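Local coordinates for Dot/Icm T4SS effector (Legionella pneumophila, PDB 6VVE), which acts as a Legionella effector kinase that is activated by the host's inositol hexakisphosphate and binds ADP in its nucleotide pocket, at residues L19-P22 against F26-Y29; E257-Y260 against D265-L268; R277-H280 against S285-K288. All coordinates share one frame; numbering follows the deposited sequence.

Interaction 1 of 3, residues L19-P22 against F26-Y29; sequences LSEP and FKIY
F26 and K27 meet L19 and E21 where a connecting loop doubles back on strand 26-30 of the N-terminal four-stranded antiparallel sheet, whose neighbourhood holds the inositol hexakisphosphate pocket. F26 opens the strand. Its CB rests 3.8 Å from L19 CD1, the two side chains crossing at a slant, while its ring leads away from the loop to helix 102-121; there I113 touches both F26 and L19, so strand, loop and helix share one apolar patch. N23 closes the turn between the segments, its amide accepting from F26 N and donating to S20 O. K27 comes next, with backbone bonds to V38 on the adjacent strand. Although its CB points away from the loop, a bend at chi2 (-74°) followed by a straight chain carries the ammonium group back to E21, whose own chain bends at chi2 and approaches at roughly a right angle. I28 follows, and its CB points toward the loop; buried, it touches L19 across the contact, with CG1 4.2 Å from L19 CD1, and V35 and A37 of strand 34-41. Its side chain is about 7 Å from the bound inositol hexakisphosphate. Alongside this apolar packing, charge also joins strand to loop: K27 NZ and E21 OE1 form a salt bridge at 3.2 Å, its hydrogen bond weak.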
# COMPACT_ATOMS: atom_id res chain seq x y z
N LEU A 19 -4.79 -16.77 -12.05
CA LEU A 19 -6.08 -16.19 -12.35
C LEU A 19 -6.98 -17.24 -12.98
O LEU A 19 -6.52 -18.28 -13.46
CB LEU A 19 -5.96 -14.98 -13.29
CG LEU A 19 -5.16 -13.80 -12.77
CD1 LEU A 19 -4.87 -12.80 -13.89
CD2 LEU A 19 -5.89 -13.12 -11.63
N SER A 20 -8.28 -16.95 -12.99
CA SER A 20 -9.24 -17.83 -13.64
C SER A 20 -8.95 -17.92 -15.14
O SER A 20 -8.49 -16.97 -15.77
CB SER A 20 -10.66 -17.32 -13.42
OG SER A 20 -10.76 -15.95 -13.77
N GLU A 21 -9.22 -19.10 -15.70
CA GLU A 21 -8.95 -19.37 -17.10
C GLU A 21 -10.23 -19.82 -17.80
O GLU A 21 -11.00 -20.61 -17.24
CB GLU A 21 -7.89 -20.48 -17.24
CG GLU A 21 -6.89 -20.25 -18.36
CD GLU A 21 -6.06 -19.00 -18.15
OE1 GLU A 21 -5.43 -18.52 -19.12
OE2 GLU A 21 -6.02 -18.51 -17.00
N PRO A 22 -10.50 -19.32 -19.02
CA PRO A 22 -9.76 -18.27 -19.74
C PRO A 22 -10.03 -16.89 -19.17
O PRO A 22 -10.98 -16.71 -18.41
CB PRO A 22 -10.28 -18.39 -21.18
CG PRO A 22 -10.94 -19.75 -21.25
CD PRO A 22 -11.51 -19.96 -19.88
N PHE A 26 -6.93 -9.90 -18.04
CA PHE A 26 -5.58 -9.91 -17.49
C PHE A 26 -4.89 -11.23 -17.78
O PHE A 26 -5.51 -12.29 -17.77
CB PHE A 26 -5.60 -9.67 -15.97
CG PHE A 26 -6.22 -8.37 -15.56
CD1 PHE A 26 -5.46 -7.20 -15.56
CD2 PHE A 26 -7.54 -8.30 -15.16
CE1 PHE A 26 -6.01 -6.00 -15.18
CE2 PHE A 26 -8.10 -7.09 -14.78
CZ PHE A 26 -7.34 -5.94 -14.78
N LYS A 27 -3.57 -11.14 -18.02
CA LYS A 27 -2.73 -12.31 -18.24
C LYS A 27 -1.42 -12.11 -17.48
O LYS A 27 -0.97 -10.97 -17.29
CB LYS A 27 -2.43 -12.54 -19.72
CG LYS A 27 -3.65 -12.87 -20.57
CD LYS A 27 -4.14 -14.29 -20.32
CE LYS A 27 -5.36 -14.60 -21.19
NZ LYS A 27 -5.89 -15.97 -20.95
N ILE A 28 -0.80 -13.21 -17.07
CA ILE A 28 0.48 -13.20 -16.38
C ILE A 28 1.51 -13.85 -17.29
O ILE A 28 1.31 -14.98 -17.78
CB ILE A 28 0.41 -13.94 -15.04
CG1 ILE A 28 -0.71 -13.38 -14.16
CG2 ILE A 28 1.75 -13.86 -14.32
CD1 ILE A 28 -0.54 -11.92 -13.80
N TYR A 29 2.63 -13.15 -17.52
CA TYR A 29 3.68 -13.63 -18.40
C TYR A 29 5.03 -13.51 -17.71
O TYR A 29 5.30 -12.52 -17.02
CB TYR A 29 3.74 -12.83 -19.72
CG TYR A 29 2.48 -12.90 -20.55
CD1 TYR A 29 2.21 -14.01 -21.34
CD2 TYR A 29 1.58 -11.84 -20.57
CE1 TYR A 29 1.06 -14.07 -22.12
CE2 TYR A 29 0.44 -11.89 -21.35
CZ TYR A 29 0.18 -13.01 -22.12
OH TYR A 29 -0.96 -13.06 -22.88

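Interaction 2 of 3, residues E257-Y260 against D265-L268; sequences EKWY and DESL
W259 swings its indole out from helix 253-262 with CG anti to the backbone N (chi1 -166°), while L268 turns CG beside its own backbone N (chi1 -61°), and together these torsions lay the L268 CD2 methyl over one face of the W259 indole. The setting is a helix-loop-helix of the C-terminal helical region, in which the loop after helix 253-262 folds back over the last turns of that helix before helix 272-280 begins. The central contact is a CH-pi interaction: L268 CD2 stands 3.6 Å from the centroid of the six-membered ring of W259, 21° off its normal. It is offset toward the rim, and L268 CD2 approaches W259 CE3 to 3.4 Å. The loop backbone approaches differently: E266 O comes up at the ring edge near its plane, 3.4 Å from W259 CZ3. The aliphatic part of E266 adds to this, with CB 3.8 Å from W259 CH2. Y260, beside the tryptophan, touches L268 at CG and CD1, the two side chains meeting at about a right angle. Its hydroxyl is tied to D230 and Y234, and D230 OD2 also accepts a hydrogen bond from L268 N, so one carboxylate holds both segments. No hydrogen bond joins the two segments directly; the nearest approach of the phenol to the leucine is Y260 OH to L268 CD1, at 4.0 Å.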
# COMPACT_ATOMS: atom_id res chain seq x y z
N GLU A 257 -9.82 13.55 16.88
CA GLU A 257 -10.94 12.76 17.38
C GLU A 257 -12.17 13.64 17.61
O GLU A 257 -13.28 13.27 17.22
CB GLU A 257 -10.55 12.05 18.67
CG GLU A 257 -9.54 10.93 18.46
CD GLU A 257 -10.15 9.73 17.77
OE1 GLU A 257 -11.38 9.71 17.58
OE2 GLU A 257 -9.39 8.79 17.42
N LYS A 258 -11.98 14.80 18.24
CA LYS A 258 -13.10 15.70 18.46
C LYS A 258 -13.70 16.15 17.13
O LYS A 258 -14.90 16.39 17.05
CB LYS A 258 -12.65 16.91 19.27
CG LYS A 258 -13.80 17.69 19.90
CD LYS A 258 -13.32 18.97 20.55
CE LYS A 258 -14.38 19.57 21.47
NZ LYS A 258 -15.73 19.62 20.83
N TRP A 259 -12.87 16.27 16.09
CA TRP A 259 -13.37 16.67 14.78
C TRP A 259 -14.26 15.58 14.20
O TRP A 259 -15.36 15.85 13.71
CB TRP A 259 -12.20 16.99 13.85
CG TRP A 259 -12.61 17.71 12.60
CD1 TRP A 259 -12.73 19.06 12.45
CD2 TRP A 259 -12.92 17.13 11.33
NE1 TRP A 259 -13.12 19.35 11.16
CE2 TRP A 259 -13.24 18.18 10.45
CE3 TRP A 259 -12.96 15.82 10.85
CZ2 TRP A 259 -13.60 17.97 9.12
CZ3 TRP A 259 -13.32 15.60 9.53
CH2 TRP A 259 -13.63 16.68 8.68
N TYR A 260 -13.78 14.33 14.22
CA TYR A 260 -14.58 13.22 13.70
C TYR A 260 -15.92 13.14 14.41
O TYR A 260 -16.97 12.98 13.78
CB TYR A 260 -13.82 11.89 13.88
CG TYR A 260 -12.56 11.75 13.05
CD1 TYR A 260 -12.47 12.31 11.78
CD2 TYR A 260 -11.48 11.04 13.52
CE1 TYR A 260 -11.32 12.18 11.02
CE2 TYR A 260 -10.32 10.89 12.77
CZ TYR A 260 -10.25 11.47 11.52
OH TYR A 260 -9.10 11.33 10.78
N ASP A 265 -18.95 11.20 9.21
CA ASP A 265 -18.78 10.67 7.85
C ASP A 265 -17.96 11.62 6.98
O ASP A 265 -18.23 11.79 5.79
CB ASP A 265 -20.13 10.37 7.21
CG ASP A 265 -20.89 9.26 7.92
OD1 ASP A 265 -20.23 8.29 8.35
OD2 ASP A 265 -22.12 9.37 8.07
N GLU A 266 -16.95 12.25 7.58
CA GLU A 266 -16.06 13.15 6.87
C GLU A 266 -14.63 12.91 7.34
O GLU A 266 -14.38 12.59 8.50
CB GLU A 266 -16.44 14.62 7.10
CG GLU A 266 -17.70 15.06 6.37
CD GLU A 266 -17.97 16.54 6.52
OE1 GLU A 266 -17.47 17.14 7.49
OE2 GLU A 266 -18.69 17.10 5.67
N SER A 267 -13.70 13.09 6.41
CA SER A 267 -12.28 12.93 6.68
C SER A 267 -11.58 14.28 6.59
O SER A 267 -12.05 15.20 5.89
CB SER A 267 -11.64 11.96 5.69
OG SER A 267 -11.75 12.43 4.35
N LEU A 268 -10.47 14.41 7.31
CA LEU A 268 -9.71 15.65 7.27
C LEU A 268 -9.15 15.91 5.87
O LEU A 268 -9.05 17.07 5.45
CB LEU A 268 -8.57 15.60 8.28
CG LEU A 268 -8.99 15.43 9.74
CD1 LEU A 268 -7.78 15.14 10.62
CD2 LEU A 268 -9.70 16.68 10.23

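Interaction 3 of 3, residues R277-H280 against S285-K288; sequences RFYH and SLPK
Y279 and L286 make nearly all of this contact, and they do so by apolar packing. On helix 272-280, a chi1 of 178° carries the ring of Y279 straight away from its own amide nitrogen and out to the incoming loop. L286 points back at it and brings in the CD1 methyl, which lies 3.6 Å from Y279 CG and equally close to Y279 CB. Its branch point sits 3.7 Å away, measured from L286 CG to Y279 CD1, so the leucine bears on the root of the ring and one flank. The two side chains approach each other at a slant. Around this pair the apolar cluster widens: L286 also touches W232 and L233 of helix 231-239 and L294 of helix 288-299, while Y279 reaches A291 of the latter helix.

Backbone proximity is the second element. The chain passes the helix most closely at S285, whose CA is 6.1 Å from Y279 CA, and its carbonyl carbon lies 4.3 Å from Y279 CD1. Here the side chain of S285 points away from the helix.

Polar interactions form the third group, and all of them lead outside the pair of segments, for no hydrogen bond crosses between them. S285 OG is bonded to Y240 O and S285 N to N237 OD1, which fixes the loop against helix 231-239 and the chain just after it. Farther along, K288 N is bonded to E163 OE1 of helix 159-174.

With P287 in the N-cap position of helix 288-299, the whole is a helix-loop-helix connection, its loop packed through L286 against Y279 of the preceding helix, within the helical C-terminal part of a kinase.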
# COMPACT_ATOMS: atom_id res chain seq x y z
N ARG A 277 -5.84 24.78 8.97
CA ARG A 277 -6.17 25.41 10.24
C ARG A 277 -5.49 24.70 11.41
O ARG A 277 -4.81 25.33 12.23
CB ARG A 277 -7.69 25.43 10.43
CG ARG A 277 -8.17 25.91 11.79
CD ARG A 277 -7.71 27.33 12.09
NE ARG A 277 -8.16 28.28 11.08
CZ ARG A 277 -7.77 29.55 11.02
NH1 ARG A 277 -6.91 30.02 11.91
NH2 ARG A 277 -8.24 30.34 10.06
N PHE A 278 -5.66 23.38 11.49
CA PHE A 278 -5.01 22.62 12.55
C PHE A 278 -3.49 22.75 12.47
O PHE A 278 -2.82 22.86 13.50
CB PHE A 278 -5.42 21.15 12.47
CG PHE A 278 -6.83 20.87 12.96
CD1 PHE A 278 -7.64 21.89 13.42
CD2 PHE A 278 -7.33 19.58 12.94
CE1 PHE A 278 -8.93 21.62 13.87
CE2 PHE A 278 -8.61 19.31 13.39
CZ PHE A 278 -9.41 20.32 13.85
N TYR A 279 -2.93 22.72 11.26
CA TYR A 279 -1.49 22.90 11.11
C TYR A 279 -1.06 24.29 11.57
O TYR A 279 -0.04 24.43 12.27
CB TYR A 279 -1.09 22.67 9.65
CG TYR A 279 0.39 22.87 9.38
CD1 TYR A 279 1.32 21.92 9.80
CD2 TYR A 279 0.85 23.99 8.71
CE1 TYR A 279 2.67 22.10 9.56
CE2 TYR A 279 2.19 24.18 8.46
CZ TYR A 279 3.10 23.22 8.88
OH TYR A 279 4.43 23.40 8.64
N HIS A 280 -1.82 25.32 11.20
CA HIS A 280 -1.49 26.68 11.60
C HIS A 280 -1.56 26.85 13.11
O HIS A 280 -0.80 27.63 13.68
CB HIS A 280 -2.43 27.67 10.91
CG HIS A 280 -2.06 29.10 11.12
ND1 HIS A 280 -0.78 29.58 10.95
CD2 HIS A 280 -2.81 30.17 11.48
CE1 HIS A 280 -0.75 30.87 11.20
NE2 HIS A 280 -1.97 31.26 11.53
N SER A 285 0.93 17.85 12.48
CA SER A 285 2.08 18.00 11.61
C SER A 285 1.69 17.62 10.18
O SER A 285 0.72 16.89 9.95
CB SER A 285 3.25 17.12 12.08
OG SER A 285 3.64 17.49 13.39
N LEU A 286 2.47 18.11 9.23
CA LEU A 286 2.26 17.80 7.82
C LEU A 286 3.62 17.61 7.16
O LEU A 286 4.58 18.29 7.54
CB LEU A 286 1.50 18.92 7.11
CG LEU A 286 0.08 19.21 7.57
CD1 LEU A 286 -0.45 20.46 6.88
CD2 LEU A 286 -0.83 18.03 7.31
N PRO A 287 3.72 16.71 6.19
CA PRO A 287 4.96 16.62 5.40
C PRO A 287 5.34 17.99 4.87
O PRO A 287 4.47 18.80 4.51
CB PRO A 287 4.60 15.64 4.28
CG PRO A 287 3.51 14.79 4.86
CD PRO A 287 2.71 15.72 5.75
N LYS A 288 6.64 18.26 4.82
CA LYS A 288 7.11 19.59 4.45
C LYS A 288 6.53 20.04 3.12
O LYS A 288 6.11 21.19 2.98
CB LYS A 288 8.64 19.61 4.40
CG LYS A 288 9.24 21.00 4.43
CD LYS A 288 10.76 20.97 4.30
CE LYS A 288 11.39 22.24 4.85
NZ LYS A 288 10.83 23.47 4.22

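Interaction 1 lies near the N-terminus, in the sheet region beside the inositol hexakisphosphate pocket, whereas interactions 2 and 3 belong to the helical C-terminal end, on the opposite side of the chain's centre. Centre to centre, interaction 1 is about 41 Å from interaction 2 and about 45 Å from interaction 3. The last two are about 16 Å apart and touch: W259 CD1 packs 3.8 Å from F278 CZ. They follow in series along helices 253-262, 272-280 and 288-299, each being a loop folded back on the helix before it. Such short-range returns occur in both the sheet region and the helical region, which share no direct contact through these residues.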